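Local coordinates for START domain-containing protein 10 (PDB 6SER) that transfers phosphatidylcholine and phosphatidylethanolamine between membranes, preferring species with a palmitoyl or stearoyl chain at sn-1 and an unsaturated chain at sn-2, at residues A[72-77]-A[214-219]. Numbering follows the deposited sequence.
Sequences MECCDV and KMYKAC
The end of strand 68-74 and the loop that follows it run beside the long C-terminal helix 197-227, with Cys74 CA 7.4 Å from Tyr216 CA and Val77 CA 6.9 Å from Cys219 CA. The interface illustrates how one aromatic residue can join a helix to the end of a strand and the loop after it, because Tyr216 meets four residues of 72-77. With CG anti to the backbone N (chi1 164°), its side chain leaves the helix toward the strand end and carries the hydroxyl as far as the loop. There Tyr216 OH donates a very short hydrogen bond, 2.5 Å, to Asp76 OD2, which lies at the ring edge and in the ring plane. The carboxylate is turned only 29° from that plane, so acid and phenol are nearly coplanar.

Apolar and sulfur groups line the tyrosine from CB out to CE1. Met72 is extended through chi2 and then bends at chi3 (71°), bringing its terminal methyl CE to 3.8 Å from Tyr216 CB. Cys74 makes a sulfur-aromatic contact of oblique geometry, its SG 3.8 Å from Tyr216 CD1. Val77 CG1 comes to 3.7 Å from Tyr216 CE1, and the same methyl reaches Cys219 CB at 4.2 Å, one helical turn on. The polar bond thus lies beyond a run of apolar contacts at CB, CD1 and CE1.

This arrangement belongs to the START fold, in which the C-terminal helix packs across a curved beta sheet that encloses the lipid cavity. Met72 and Cys74 pair through their backbones with Ile183 and Cys181 of strand 181-190, while Cys219 also packs on Leu82 and Val85 of helix 79-87.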
ATOM      1  N   MET A  72      -0.460 -13.913   2.638  1.00 39.84           N
ATOM      2  CA  MET A  72      -1.761 -14.560   2.756  1.00 41.24           C
ATOM      3  C   MET A  72      -2.071 -15.378   1.513  1.00 41.90           C
ATOM      4  O   MET A  72      -2.052 -14.858   0.393  1.00 39.01           O
ATOM      5  CB  MET A  72      -2.871 -13.540   2.992  1.00 37.55           C
ATOM      6  CG  MET A  72      -4.251 -14.130   2.805  1.00 35.90           C
ATOM      7  SD  MET A  72      -5.521 -12.938   3.217  1.00 41.82           S
ATOM      8  CE  MET A  72      -5.363 -11.797   1.840  1.00 43.18           C
ATOM      9  N   GLU A  73      -2.373 -16.653   1.721  1.00 41.54           N
ATOM     10  CA  GLU A  73      -2.717 -17.567   0.644  1.00 42.36           C
ATOM     11  C   GLU A  73      -4.204 -17.437   0.346  1.00 50.19           C
ATOM     12  O   GLU A  73      -5.038 -17.574   1.249  1.00 49.21           O
ATOM     13  CB  GLU A  73      -2.363 -18.999   1.036  1.00 49.42           C
ATOM     14  CG  GLU A  73      -1.372 -19.664   0.104  1.00 59.39           C
ATOM     15  CD  GLU A  73      -0.819 -20.965   0.666  1.00 80.19           C
ATOM     16  OE1 GLU A  73      -1.609 -21.920   0.846  1.00 79.49           O
ATOM     17  OE2 GLU A  73       0.405 -21.023   0.934  1.00 60.40           O
ATOM     18  N   CYS A  74      -4.536 -17.157  -0.909  1.00 44.02           N
ATOM     19  CA  CYS A  74      -5.921 -16.998  -1.345  1.00 47.55           C
ATOM     20  C   CYS A  74      -6.245 -18.172  -2.262  1.00 52.04           C
ATOM     21  O   CYS A  74      -5.856 -18.183  -3.435  1.00 48.36           O
ATOM     22  CB  CYS A  74      -6.124 -15.660  -2.045  1.00 47.52           C
ATOM     23  SG  CYS A  74      -5.907 -14.235  -0.975  1.00 48.56           S
ATOM     24  N   CYS A  75      -6.950 -19.164  -1.724  1.00 47.05           N
ATOM     25  CA  CYS A  75      -7.153 -20.391  -2.483  1.00 57.16           C
ATOM     26  C   CYS A  75      -8.207 -20.239  -3.569  1.00 54.27           C
ATOM     27  O   CYS A  75      -8.153 -20.970  -4.562  1.00 56.82           O
ATOM     28  CB  CYS A  75      -7.529 -21.542  -1.544  1.00 52.91           C
ATOM     29  SG  CYS A  75      -9.207 -21.451  -0.898  1.00 83.44           S
ATOM     30  N   ASP A  76      -9.141 -19.287  -3.424  1.00 49.71           N
ATOM     31  CA  ASP A  76     -10.296 -19.207  -4.312  1.00 48.88           C
ATOM     32  C   ASP A  76     -10.517 -17.809  -4.884  1.00 53.94           C
ATOM     33  O   ASP A  76     -11.635 -17.499  -5.309  1.00 51.68           O
ATOM     34  CB  ASP A  76     -11.558 -19.685  -3.588  1.00 43.88           C
ATOM     35  CG  ASP A  76     -11.810 -18.932  -2.301  1.00 50.07           C
ATOM     36  OD1 ASP A  76     -12.949 -18.987  -1.797  1.00 55.90           O
ATOM     37  OD2 ASP A  76     -10.871 -18.274  -1.797  1.00 58.86           O
ATOM     38  N   VAL A  77      -9.498 -16.951  -4.900  1.00 42.16           N
ATOM     39  CA  VAL A  77      -9.612 -15.700  -5.652  1.00 43.29           C
ATOM     40  C   VAL A  77      -8.416 -15.589  -6.593  1.00 35.61           C
ATOM     41  O   VAL A  77      -7.273 -15.842  -6.187  1.00 42.61           O
ATOM     42  CB  VAL A  77      -9.744 -14.470  -4.732  1.00 40.36           C
ATOM     43  CG1 VAL A  77     -10.706 -14.750  -3.582  1.00 48.70           C
ATOM     44  CG2 VAL A  77      -8.402 -13.990  -4.215  1.00 59.56           C
ATOM     45  N   LYS A 214      -9.831  -9.069   5.990  1.00 37.73           N
ATOM     46  CA  LYS A 214     -10.860  -8.151   5.515  1.00 42.12           C
ATOM     47  C   LYS A 214     -10.701  -7.888   4.021  1.00 37.56           C
ATOM     48  O   LYS A 214     -11.679  -7.927   3.265  1.00 37.08           O
ATOM     49  CB  LYS A 214     -10.813  -6.847   6.310  1.00 41.10           C
ATOM     50  CG  LYS A 214     -11.827  -6.792   7.437  1.00 57.47           C
ATOM     51  CD  LYS A 214     -11.522  -5.686   8.437  1.00 65.52           C
ATOM     52  CE  LYS A 214     -12.653  -5.545   9.452  1.00 77.11           C
ATOM     53  NZ  LYS A 214     -13.080  -6.866  10.011  1.00 73.67           N
ATOM     54  N   MET A 215      -9.467  -7.660   3.574  1.00 31.87           N
ATOM     55  CA  MET A 215      -9.213  -7.517   2.147  1.00 40.27           C
ATOM     56  C   MET A 215      -9.613  -8.775   1.386  1.00 38.82           C
ATOM     57  O   MET A 215     -10.172  -8.692   0.286  1.00 37.76           O
ATOM     58  CB  MET A 215      -7.740  -7.202   1.904  1.00 38.77           C
ATOM     59  CG  MET A 215      -7.404  -7.037   0.432  1.00 46.24           C
ATOM     60  SD  MET A 215      -5.637  -7.007   0.102  1.00 61.03           S
ATOM     61  CE  MET A 215      -5.099  -5.712   1.209  1.00 56.19           C
ATOM     62  N   TYR A 216      -9.327  -9.951   1.947  1.00 36.85           N
ATOM     63  CA  TYR A 216      -9.683 -11.187   1.261  1.00 41.14           C
ATOM     64  C   TYR A 216     -11.194 -11.298   1.080  1.00 41.60           C
ATOM     65  O   TYR A 216     -11.675 -11.650  -0.003  1.00 35.50           O
ATOM     66  CB  TYR A 216      -9.144 -12.396   2.020  1.00 38.21           C
ATOM     67  CG  TYR A 216      -9.790 -13.689   1.581  1.00 41.91           C
ATOM     68  CD1 TYR A 216      -9.403 -14.316   0.398  1.00 38.20           C
ATOM     69  CD2 TYR A 216     -10.801 -14.276   2.336  1.00 44.36           C
ATOM     70  CE1 TYR A 216      -9.997 -15.498  -0.020  1.00 42.32           C
ATOM     71  CE2 TYR A 216     -11.401 -15.459   1.925  1.00 49.20           C
ATOM     72  CZ  TYR A 216     -10.992 -16.065   0.748  1.00 51.47           C
ATOM     73  OH  TYR A 216     -11.581 -17.241   0.332  1.00 55.35           O
ATOM     74  N   LYS A 217     -11.960 -10.994   2.132  1.00 35.80           N
ATOM     75  CA  LYS A 217     -13.416 -11.021   2.005  1.00 40.68           C
ATOM     76  C   LYS A 217     -13.889 -10.016   0.965  1.00 45.23           C
ATOM     77  O   LYS A 217     -14.865 -10.269   0.247  1.00 43.29           O
ATOM     78  CB  LYS A 217     -14.082 -10.744   3.355  1.00 39.78           C
ATOM     79  CG  LYS A 217     -13.879 -11.849   4.390  1.00 53.93           C
ATOM     80  CD  LYS A 217     -14.721 -11.617   5.640  1.00 55.50           C
ATOM     81  CE  LYS A 217     -14.546 -12.762   6.630  1.00 63.40           C
ATOM     82  NZ  LYS A 217     -15.648 -12.829   7.634  1.00 71.17           N
ATOM     83  N   ALA A 218     -13.208  -8.869   0.866  1.00 38.08           N
ATOM     84  CA  ALA A 218     -13.580  -7.879  -0.136  1.00 39.48           C
ATOM     85  C   ALA A 218     -13.428  -8.436  -1.545  1.00 39.30           C
ATOM     86  O   ALA A 218     -14.253  -8.157  -2.422  1.00 38.13           O
ATOM     87  CB  ALA A 218     -12.740  -6.615   0.039  1.00 38.47           C
ATOM     88  N   CYS A 219     -12.384  -9.233  -1.780  1.00 35.27           N
ATOM     89  CA  CYS A 219     -12.193  -9.837  -3.095  1.00 34.15           C
ATOM     90  C   CYS A 219     -13.339 -10.773  -3.466  1.00 41.13           C
ATOM     91  O   CYS A 219     -13.661 -10.910  -4.653  1.00 35.18           O
ATOM     92  CB  CYS A 219     -10.864 -10.585  -3.139  1.00 41.22           C
ATOM     93  SG  CYS A 219      -9.408  -9.515  -2.892  1.00 37.73           S
TER